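Local coordinates for nucleoprotein (Human coronavirus NL63, PDB 5N4K) that probably packages the positive-strand viral RNA genome into a helical ribonucleocapsid, this chain being its N-terminal RNA-binding domain, at residues 39-44 with 142-147; 111-116 with 136-141; 49-54 with 64-69. All coordinates share one frame; numbering follows the deposited sequence.

Interaction 1 (39-44 with 142-147); sequences SDKAPY and PPELSV. With SO4 (sulfate ion), chain H.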
loop_
_atom_site.group_PDB
_atom_site.type_symbol
_atom_site.label_atom_id
_atom_site.label_comp_id
_atom_site.label_asym_id
_atom_site.label_seq_id
_atom_site.Cartn_x
_atom_site.Cartn_y
_atom_site.Cartn_z
ATOM N N SER A 39 -14.688 -10.118 12.549
ATOM C CA SER A 39 -16.043 -10.208 11.882
ATOM C C SER A 39 -16.093 -10.000 10.314
ATOM O O SER A 39 -15.061 -10.116 9.648
ATOM C CB SER A 39 -17.057 -9.356 12.656
ATOM O OG SER A 39 -18.389 -9.757 12.460
ATOM N N ASP A 40 -17.285 -9.748 9.737
ATOM C CA ASP A 40 -17.455 -9.724 8.268
ATOM C C ASP A 40 -17.283 -8.342 7.566
ATOM O O ASP A 40 -16.670 -8.218 6.462
ATOM C CB ASP A 40 -18.795 -10.406 7.824
ATOM C CG ASP A 40 -20.023 -10.114 8.739
ATOM O OD1 ASP A 40 -20.035 -9.206 9.599
ATOM O OD2 ASP A 40 -21.021 -10.857 8.599
ATOM N N LYS A 41 -17.716 -7.322 8.282
ATOM C CA LYS A 41 -17.904 -5.967 7.735
ATOM C C LYS A 41 -16.613 -5.331 7.206
ATOM O O LYS A 41 -15.512 -5.542 7.751
ATOM C CB LYS A 41 -18.503 -5.035 8.793
ATOM C CG LYS A 41 -19.858 -5.443 9.426
ATOM C CD LYS A 41 -20.085 -4.613 10.697
ATOM C CE LYS A 41 -21.317 -4.987 11.516
ATOM N NZ LYS A 41 -21.424 -4.150 12.758
ATOM N N ALA A 42 -16.793 -4.493 6.224
ATOM C CA ALA A 42 -15.695 -3.693 5.657
ATOM C C ALA A 42 -15.084 -2.776 6.710
ATOM O O ALA A 42 -15.744 -2.119 7.479
ATOM C CB ALA A 42 -16.160 -2.844 4.537
ATOM N N PRO A 43 -13.753 -2.632 6.628
ATOM C CA PRO A 43 -13.090 -1.647 7.470
ATOM C C PRO A 43 -13.699 -0.260 7.401
ATOM O O PRO A 43 -13.825 0.460 8.434
ATOM C CB PRO A 43 -11.622 -1.733 7.018
ATOM C CG PRO A 43 -11.470 -3.170 6.530
ATOM C CD PRO A 43 -12.760 -3.378 5.803
ATOM N N TYR A 44 -14.040 0.206 6.176
ATOM C CA TYR A 44 -14.668 1.502 6.100
ATOM C C TYR A 44 -15.985 1.705 6.882
ATOM O O TYR A 44 -16.306 2.827 7.200
ATOM C CB TYR A 44 -14.814 2.013 4.613
ATOM C CG TYR A 44 -15.726 1.192 3.752
ATOM C CD1 TYR A 44 -17.149 1.333 3.925
ATOM C CD2 TYR A 44 -15.289 0.280 2.832
ATOM C CE1 TYR A 44 -18.032 0.607 3.131
ATOM C CE2 TYR A 44 -16.184 -0.463 2.058
ATOM C CZ TYR A 44 -17.547 -0.283 2.227
ATOM O OH TYR A 44 -18.413 -1.046 1.453
ATOM N N PRO A 142 -14.966 -0.202 18.553
ATOM C CA PRO A 142 -16.030 -1.110 18.200
ATOM C C PRO A 142 -15.654 -2.570 18.332
ATOM O O PRO A 142 -14.482 -2.901 18.276
ATOM C CB PRO A 142 -16.336 -0.719 16.721
ATOM C CG PRO A 142 -15.785 0.694 16.572
ATOM C CD PRO A 142 -14.557 0.659 17.389
ATOM N N PRO A 143 -16.692 -3.447 18.426
ATOM C CA PRO A 143 -16.405 -4.866 18.693
ATOM C C PRO A 143 -15.531 -5.527 17.645
ATOM O O PRO A 143 -14.783 -6.465 17.934
ATOM C CB PRO A 143 -17.800 -5.472 18.714
ATOM C CG PRO A 143 -18.682 -4.426 19.076
ATOM C CD PRO A 143 -18.146 -3.156 18.444
ATOM N N GLU A 144 -15.573 -5.031 16.411
ATOM C CA GLU A 144 -14.808 -5.650 15.295
ATOM C C GLU A 144 -13.352 -5.236 15.213
ATOM O O GLU A 144 -12.648 -5.799 14.393
ATOM C CB GLU A 144 -15.487 -5.257 13.997
ATOM C CG GLU A 144 -16.944 -5.649 13.839
ATOM C CD GLU A 144 -17.949 -4.661 14.439
ATOM O OE1 GLU A 144 -17.593 -3.618 15.109
ATOM O OE2 GLU A 144 -19.155 -5.046 14.257
ATOM N N LEU A 145 -12.918 -4.319 16.034
ATOM C CA LEU A 145 -11.564 -3.809 16.043
ATOM C C LEU A 145 -10.792 -4.193 17.346
ATOM O O LEU A 145 -11.360 -4.116 18.436
ATOM C CB LEU A 145 -11.508 -2.263 15.929
ATOM C CG LEU A 145 -12.051 -1.732 14.616
ATOM C CD1 LEU A 145 -11.866 -0.221 14.660
ATOM C CD2 LEU A 145 -11.284 -2.268 13.440
ATOM N N SER A 146 -9.556 -4.630 17.171
ATOM C CA SER A 146 -8.669 -4.874 18.337
ATOM C C SER A 146 -7.261 -4.515 18.035
ATOM O O SER A 146 -6.833 -4.512 16.870
ATOM C CB SER A 146 -8.786 -6.376 18.715
ATOM O OG SER A 146 -8.305 -7.214 17.732
ATOM N N VAL A 147 -6.529 -4.127 19.046
ATOM C CA VAL A 147 -5.145 -3.790 18.821
ATOM C C VAL A 147 -4.329 -5.061 18.660
ATOM O O VAL A 147 -4.531 -6.071 19.379
ATOM C CB VAL A 147 -4.555 -2.960 19.941
ATOM C CG1 VAL A 147 -3.082 -2.725 19.684
ATOM C CG2 VAL A 147 -5.317 -1.684 20.154
HETATM S S SO4 H . -21.220 2.009 1.152
HETATM O O1 SO4 H . -22.631 2.091 0.717
HETATM O O2 SO4 H . -21.144 2.447 2.572
HETATM O O3 SO4 H . -20.741 0.610 1.126
HETATM O O4 SO4 H . -20.459 2.840 0.183
#
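S39 and E144 mark the closest approach of the two backbones, their CA atoms 5.8 Å apart, at the edge of the antiparallel sheet of the coronavirus nucleocapsid N-terminal domain. Here strand 35-37 has just ended and the outermost strand 145-147 is about to begin; the pairing of these strands is carried over by a backbone hydrogen bond between E144 and S38. A type I beta turn from P142 to L145, closed by L145 N to P142 O at 3.1 Å, leads into strand 145-147 and sets E144 facing the 39-44 segment.

The side chain of E144 carries the contact. Its CG packs on S39 CB at 3.9 Å, and its chain then bends at chi2 (85°), which turns the carboxylate toward K41. K41 reaches it with a chain extended beyond CG, and the two side chains run at a slant to each other. The salt bridge joins K41 NZ to E144 OE2 at 2.9 Å; the ammonium arrives above the carboxylate, 40° out of its plane. K41 CE also packs against E144 OE2, at 3.5 Å. K41 was modelled in two conformations; the bridge is that of the one described, and doubtful in the other. It is a surface interaction, and V46 of helix 43-46 packs against both side chains.

Farther along, A42 is the N-cap residue of helix 43-46, and its CB lies over one face of the Y44 ring, offset toward the rim. Y44 also meets a sulfate, probably from the crystallisation liquor, which R23 of the second subunit binds as well: Y44 OH donates a hydrogen bond to sulfate O3 at 2.9 Å, with O3 at the ring edge, near its plane.

Interaction 2 (111-116 with 136-141); sequences VAKEGA and KFSIAL. With SO4 (sulfate ion), chain J.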
loop_
_atom_site.group_PDB
_atom_site.type_symbol
_atom_site.label_atom_id
_atom_site.label_comp_id
_atom_site.label_asym_id
_atom_site.label_seq_id
_atom_site.Cartn_x
_atom_site.Cartn_y
_atom_site.Cartn_z
ATOM N N VAL A 111 -10.049 9.446 8.814
ATOM C CA VAL A 111 -10.429 9.769 10.211
ATOM C C VAL A 111 -9.963 11.136 10.531
ATOM O O VAL A 111 -8.928 11.650 10.085
ATOM C CB VAL A 111 -9.849 8.732 11.217
ATOM C CG1 VAL A 111 -10.575 7.402 11.113
ATOM C CG2 VAL A 111 -8.329 8.616 11.063
ATOM N N ALA A 112 -10.748 11.839 11.409
ATOM C CA ALA A 112 -10.361 13.155 11.912
ATOM C C ALA A 112 -11.110 13.440 13.200
ATOM O O ALA A 112 -12.264 13.057 13.320
ATOM C CB ALA A 112 -10.736 14.267 10.914
ATOM N N LYS A 113 -10.438 14.116 14.104
ATOM C CA LYS A 113 -11.110 14.622 15.269
ATOM C C LYS A 113 -11.533 16.075 15.103
ATOM O O LYS A 113 -11.048 16.771 14.246
ATOM C CB LYS A 113 -10.189 14.559 16.440
ATOM C CG LYS A 113 -9.994 13.128 16.952
ATOM C CD LYS A 113 -9.157 13.255 18.238
ATOM C CE LYS A 113 -9.306 12.106 19.147
ATOM N NZ LYS A 113 -8.285 12.160 20.218
ATOM N N GLU A 114 -12.511 16.494 15.942
ATOM C CA GLU A 114 -12.948 17.868 15.995
ATOM C C GLU A 114 -11.771 18.786 16.240
ATOM O O GLU A 114 -10.841 18.515 17.071
ATOM C CB GLU A 114 -13.966 17.997 17.126
ATOM C CG GLU A 114 -14.592 19.359 17.158
ATOM C CD GLU A 114 -15.664 19.472 18.248
ATOM O OE1 GLU A 114 -15.303 19.523 19.418
ATOM O OE2 GLU A 114 -16.864 19.496 17.950
ATOM N N GLY A 115 -11.664 19.849 15.465
ATOM C CA GLY A 115 -10.551 20.798 15.530
ATOM C C GLY A 115 -9.444 20.559 14.544
ATOM O O GLY A 115 -8.549 21.441 14.461
ATOM N N ALA A 116 -9.424 19.386 13.900
ATOM C CA ALA A 116 -8.397 19.136 12.930
ATOM C C ALA A 116 -8.543 20.076 11.717
ATOM O O ALA A 116 -9.699 20.521 11.414
ATOM C CB ALA A 116 -8.433 17.746 12.427
ATOM N N LYS A 136 -3.731 4.514 21.420
ATOM C CA LYS A 136 -4.797 4.724 22.424
ATOM C C LYS A 136 -5.770 5.757 21.834
ATOM O O LYS A 136 -5.324 6.672 21.106
ATOM C CB LYS A 136 -4.172 5.308 23.695
ATOM C CG LYS A 136 -3.206 4.337 24.363
ATOM C CD LYS A 136 -3.935 3.383 25.244
ATOM C CE LYS A 136 -4.165 4.137 26.580
ATOM N NZ LYS A 136 -5.438 4.065 27.358
ATOM N N PHE A 137 -7.018 5.651 22.267
ATOM C CA PHE A 137 -8.139 6.406 21.710
ATOM C C PHE A 137 -8.970 7.095 22.782
ATOM O O PHE A 137 -9.068 6.614 23.950
ATOM C CB PHE A 137 -8.999 5.557 20.838
ATOM C CG PHE A 137 -8.228 4.835 19.730
ATOM C CD1 PHE A 137 -7.772 5.509 18.627
ATOM C CD2 PHE A 137 -7.925 3.499 19.869
ATOM C CE1 PHE A 137 -7.059 4.851 17.617
ATOM C CE2 PHE A 137 -7.180 2.842 18.873
ATOM C CZ PHE A 137 -6.762 3.544 17.768
ATOM N N SER A 138 -9.667 8.094 22.359
ATOM C CA SER A 138 -10.683 8.857 23.161
ATOM C C SER A 138 -12.073 8.250 23.156
ATOM O O SER A 138 -13.013 8.739 23.837
ATOM C CB SER A 138 -10.811 10.301 22.508
ATOM O OG SER A 138 -9.603 10.892 22.459
ATOM N N ILE A 139 -12.288 7.251 22.360
ATOM C CA ILE A 139 -13.506 6.543 22.168
ATOM C C ILE A 139 -13.260 5.045 22.363
ATOM O O ILE A 139 -12.135 4.599 22.213
ATOM C CB ILE A 139 -14.183 6.787 20.801
ATOM C CG1 ILE A 139 -13.232 6.464 19.662
ATOM C CG2 ILE A 139 -14.555 8.235 20.607
ATOM C CD1 ILE A 139 -13.949 6.362 18.298
ATOM N N ALA A 140 -14.293 4.291 22.654
ATOM C CA ALA A 140 -14.253 2.835 22.710
ATOM C C ALA A 140 -13.965 2.308 21.312
ATOM O O ALA A 140 -14.447 2.859 20.354
ATOM C CB ALA A 140 -15.559 2.252 23.225
ATOM N N LEU A 141 -13.209 1.238 21.213
ATOM C CA LEU A 141 -13.149 0.483 19.961
ATOM C C LEU A 141 -14.383 -0.244 19.734
ATOM O O LEU A 141 -14.899 -0.933 20.663
ATOM C CB LEU A 141 -12.034 -0.535 19.966
ATOM C CG LEU A 141 -10.646 0.007 19.765
ATOM C CD1 LEU A 141 -9.550 -1.031 19.856
ATOM C CD2 LEU A 141 -10.416 0.776 18.490
HETATM S S SO4 J . -14.582 14.226 18.100
HETATM O O1 SO4 J . -14.999 12.911 18.598
HETATM O O2 SO4 J . -14.856 15.210 19.163
HETATM O O3 SO4 J . -15.260 14.652 16.842
HETATM O O4 SO4 J . -13.303 14.162 17.593
#
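The type II beta turn K113-A116, which follows strand 108-112, is tied to the 136-141 loop by one side-chain hydrogen bond, from K113 NZ to S138 OG at 2.9 Å. The backbones themselves stay well apart, with 9.8 Å between the CA atoms of K113 and S138, so the lysine has to span the gap. It does so with CG anti to its carbonyl carbon (chi1 -74°) and the rest of the chain extended, and its end reaches the serine hydroxyl, K113 CE also lying 3.5 Å from S138 OG. Both side chains rest on I54, which lies beside this surface bridge.

In the N-terminal domain's antiparallel sheet, strand 108-112 is an outermost strand, and this turn carries the chain away from it. A116 N closes the turn by bonding to K113 O at 3.1 Å. G115 takes a positive phi of 96°, a conformation that glycine adopts readily in a type II turn.

The same turn holds a sulfate, probably from the crystallisation liquor. E114 N donates to sulfate O4 at 3.0 Å in a fairly straight bond (162°), with a longer, weak one to O3, while K113 CA lies 3.2 Å from O4.

Interaction 3 (49-54 with 64-69); sequences RNLVPI and GYWNVQ. With SO4 (sulfate ion), chain J; SO4 (sulfate ion), chain G; SO4 (sulfate ion), chain F.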
loop_
_atom_site.group_PDB
_atom_site.type_symbol
_atom_site.label_atom_id
_atom_site.label_comp_id
_atom_site.label_asym_id
_atom_site.label_seq_id
_atom_site.Cartn_x
_atom_site.Cartn_y
_atom_site.Cartn_z
ATOM N N ARG A 49 -15.479 7.620 12.460
ATOM C CA ARG A 49 -15.031 8.812 11.787
ATOM C C ARG A 49 -13.894 9.462 12.460
ATOM O O ARG A 49 -13.114 10.176 11.799
ATOM C CB ARG A 49 -16.196 9.801 11.690
ATOM C CG ARG A 49 -16.593 10.455 13.032
ATOM C CD ARG A 49 -17.752 11.386 13.059
ATOM N NE ARG A 49 -17.923 11.851 14.405
ATOM C CZ ARG A 49 -17.304 12.860 14.946
ATOM N NH1 ARG A 49 -16.554 13.664 14.214
ATOM N NH2 ARG A 49 -17.454 13.109 16.240
ATOM N N ASN A 50 -13.767 9.344 13.806
ATOM C CA ASN A 50 -12.841 10.085 14.567
ATOM C C ASN A 50 -11.838 9.180 15.314
ATOM O O ASN A 50 -11.245 9.610 16.309
ATOM C CB ASN A 50 -13.541 10.987 15.614
ATOM C CG ASN A 50 -14.491 10.185 16.477
ATOM O OD1 ASN A 50 -14.936 9.100 16.205
ATOM N ND2 ASN A 50 -14.924 10.909 17.567
ATOM N N LEU A 51 -11.534 8.020 14.729
ATOM C CA LEU A 51 -10.602 7.043 15.366
ATOM C C LEU A 51 -9.195 7.452 15.002
ATOM O O LEU A 51 -8.523 6.819 14.147
ATOM C CB LEU A 51 -10.954 5.676 14.941
ATOM C CG LEU A 51 -10.173 4.583 15.784
ATOM C CD1 LEU A 51 -10.787 4.475 17.180
ATOM C CD2 LEU A 51 -10.176 3.242 15.139
ATOM N N VAL A 52 -8.666 8.460 15.699
ATOM C CA VAL A 52 -7.323 8.975 15.557
ATOM C C VAL A 52 -6.498 8.621 16.813
ATOM O O VAL A 52 -6.893 9.077 17.905
ATOM C CB VAL A 52 -7.260 10.520 15.316
ATOM C CG1 VAL A 52 -5.882 10.953 15.066
ATOM C CG2 VAL A 52 -8.199 10.955 14.177
ATOM N N PRO A 53 -5.364 7.914 16.670
ATOM C CA PRO A 53 -4.530 7.660 17.870
ATOM C C PRO A 53 -4.139 8.915 18.512
ATOM O O PRO A 53 -3.897 9.937 17.922
ATOM C CB PRO A 53 -3.303 6.962 17.312
ATOM C CG PRO A 53 -3.748 6.355 16.068
ATOM C CD PRO A 53 -4.828 7.265 15.468
ATOM N N ILE A 54 -4.021 8.867 19.843
ATOM C CA ILE A 54 -3.620 10.020 20.649
ATOM C C ILE A 54 -2.088 10.113 20.876
ATOM O O ILE A 54 -1.472 9.089 20.960
ATOM C CB ILE A 54 -4.326 9.915 22.062
ATOM C CG1 ILE A 54 -5.858 10.011 21.923
ATOM C CG2 ILE A 54 -3.805 10.944 23.052
ATOM C CD1 ILE A 54 -6.601 9.472 23.130
ATOM N N GLY A 64 -6.054 11.829 9.555
ATOM C CA GLY A 64 -5.267 10.968 8.705
ATOM C C GLY A 64 -6.110 9.856 8.199
ATOM O O GLY A 64 -7.300 9.985 7.935
ATOM N N TYR A 65 -5.439 8.701 8.002
ATOM C CA TYR A 65 -6.128 7.537 7.437
ATOM C C TYR A 65 -5.602 6.220 8.000
ATOM O O TYR A 65 -4.451 6.156 8.447
ATOM C CB TYR A 65 -6.038 7.490 5.836
ATOM C CG TYR A 65 -4.592 7.478 5.338
ATOM C CD1 TYR A 65 -3.839 8.629 5.202
ATOM C CD2 TYR A 65 -3.953 6.268 5.039
ATOM C CE1 TYR A 65 -2.511 8.612 4.734
ATOM C CE2 TYR A 65 -2.668 6.241 4.586
ATOM C CZ TYR A 65 -1.946 7.386 4.455
ATOM O OH TYR A 65 -0.619 7.312 4.089
ATOM N N TRP A 66 -6.479 5.229 7.924
ATOM C CA TRP A 66 -6.130 3.809 8.153
ATOM C C TRP A 66 -6.018 3.128 6.810
ATOM O O TRP A 66 -6.901 3.210 6.016
ATOM C CB TRP A 66 -7.142 3.156 9.042
ATOM C CG TRP A 66 -7.190 3.650 10.435
ATOM C CD1 TRP A 66 -7.941 4.694 10.912
ATOM C CD2 TRP A 66 -6.439 3.176 11.566
ATOM N NE1 TRP A 66 -7.737 4.874 12.218
ATOM C CE2 TRP A 66 -6.803 3.973 12.664
ATOM C CE3 TRP A 66 -5.476 2.204 11.728
ATOM C CZ2 TRP A 66 -6.250 3.765 13.934
ATOM C CZ3 TRP A 66 -4.898 1.995 12.992
ATOM C CH2 TRP A 66 -5.279 2.773 14.050
ATOM N N ASN A 67 -4.897 2.467 6.587
ATOM C CA ASN A 67 -4.608 1.779 5.311
ATOM C C ASN A 67 -4.809 0.248 5.532
ATOM O O ASN A 67 -4.167 -0.320 6.418
ATOM C CB ASN A 67 -3.156 2.044 4.889
ATOM C CG ASN A 67 -2.920 1.776 3.458
ATOM O OD1 ASN A 67 -3.754 2.067 2.638
ATOM N ND2 ASN A 67 -1.754 1.232 3.177
ATOM N N VAL A 68 -5.663 -0.322 4.764
ATOM C CA VAL A 68 -5.948 -1.756 4.864
ATOM C C VAL A 68 -4.871 -2.597 4.250
ATOM O O VAL A 68 -4.468 -2.343 3.097
ATOM C CB VAL A 68 -7.321 -2.029 4.263
ATOM C CG1 VAL A 68 -7.655 -3.536 4.213
ATOM C CG2 VAL A 68 -8.458 -1.278 4.889
ATOM N N GLN A 69 -4.473 -3.619 4.988
ATOM C CA GLN A 69 -3.538 -4.696 4.561
ATOM C C GLN A 69 -4.380 -6.005 4.484
ATOM O O GLN A 69 -4.831 -6.486 5.530
ATOM C CB GLN A 69 -2.449 -4.810 5.635
ATOM C CG GLN A 69 -1.363 -5.911 5.426
ATOM C CD GLN A 69 -0.585 -6.344 6.629
ATOM O OE1 GLN A 69 -0.504 -5.675 7.672
ATOM N NE2 GLN A 69 0.071 -7.500 6.490
HETATM S S SO4 J . -14.582 14.226 18.100
HETATM O O1 SO4 J . -14.999 12.911 18.598
HETATM O O2 SO4 J . -14.856 15.210 19.163
HETATM O O3 SO4 J . -15.260 14.652 16.842
HETATM O O4 SO4 J . -13.303 14.162 17.593
HETATM S S SO4 G . -20.368 8.684 14.728
HETATM O O1 SO4 G . -21.680 8.327 15.290
HETATM O O2 SO4 G . -19.718 9.865 15.430
HETATM O O3 SO4 G . -19.315 7.573 14.754
HETATM O O4 SO4 G . -20.546 8.742 13.301
HETATM S S SO4 F . 1.120 -10.255 8.985
HETATM O O1 SO4 F . 0.267 -11.340 8.459
HETATM O O2 SO4 F . 0.345 -9.075 9.402
HETATM O O3 SO4 F . 1.850 -9.788 7.805
HETATM O O4 SO4 F . 1.959 -10.634 10.158
#
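W66, on strand 63-73 of the domain's antiparallel sheet, projects its indole into the 49-54 loop, where L51 and P53 receive it; all three residues are buried, close to the centre of this RNA-binding domain.

One hydrogen bond provides the polar part. W66 NE1 donates to L51 O at 2.8 Å with an N-H...O angle of 161°, and the oxygen sits at the indole edge, only 6° out of the ring plane. The donor approaches nearly in line with the L51 carbonyl. The pairing satisfies the indole N-H and a carbonyl outside the sheet. L51 is the centre of an inverse gamma turn, in which V52 N bonds to N50 O at 2.9 Å.

Apolar contacts gather at the benzo part of the indole. L51 CD2 lies 4.1 Å from W66 CZ2, its side chain crossing that of W66 at about a right angle; with CG anti to the L51 backbone N (chi1 -170°), this methyl sits just outside the rim of the indole, off the ring plane. P53 CD meets the same carbon, W66 CZ2, also at 4.1 Å, from the opposite side of that plane, as the two side chains slide past each other in opposite directions. F88 adds an edge-to-face ring contact with W66, and V86 and V111 of the two adjacent strands and L35 of strand 35-37 also pack on it.

Anion contacts, with sulfates probably from the crystallisation liquor, lie at the outer ends of the segments. Q69 NE2 donates to one at 3.2 Å (sulfate F O3), an anion shared with K85 and R71. R49 bridges two others: its NE donates to sulfate G O2 at 2.9 Å, in the guanidinium plane, and its NH2 to sulfate J O3 at 2.7 Å.

From the N terminus, the chain leaves strand 35-37, passes through 39-44 and helix 43-46, and enters loop 49-54, which interaction 3 closes on strand 63-73 after a short excursion. After strands 80-90 and 108-112, interaction 2 closes a second loop between the 111-116 turn and 136-141. Interaction 1, formed only when 142-147 returns, spans almost the whole domain and encloses both others, which lie in series. Loop 49-54 is the common element: A112 N meets R49 O and K136 O meets I54 N, joining interactions 2 and 3, while L51 packs on L145 of interaction 1. Together they tie both outermost strands of the sheet to that loop.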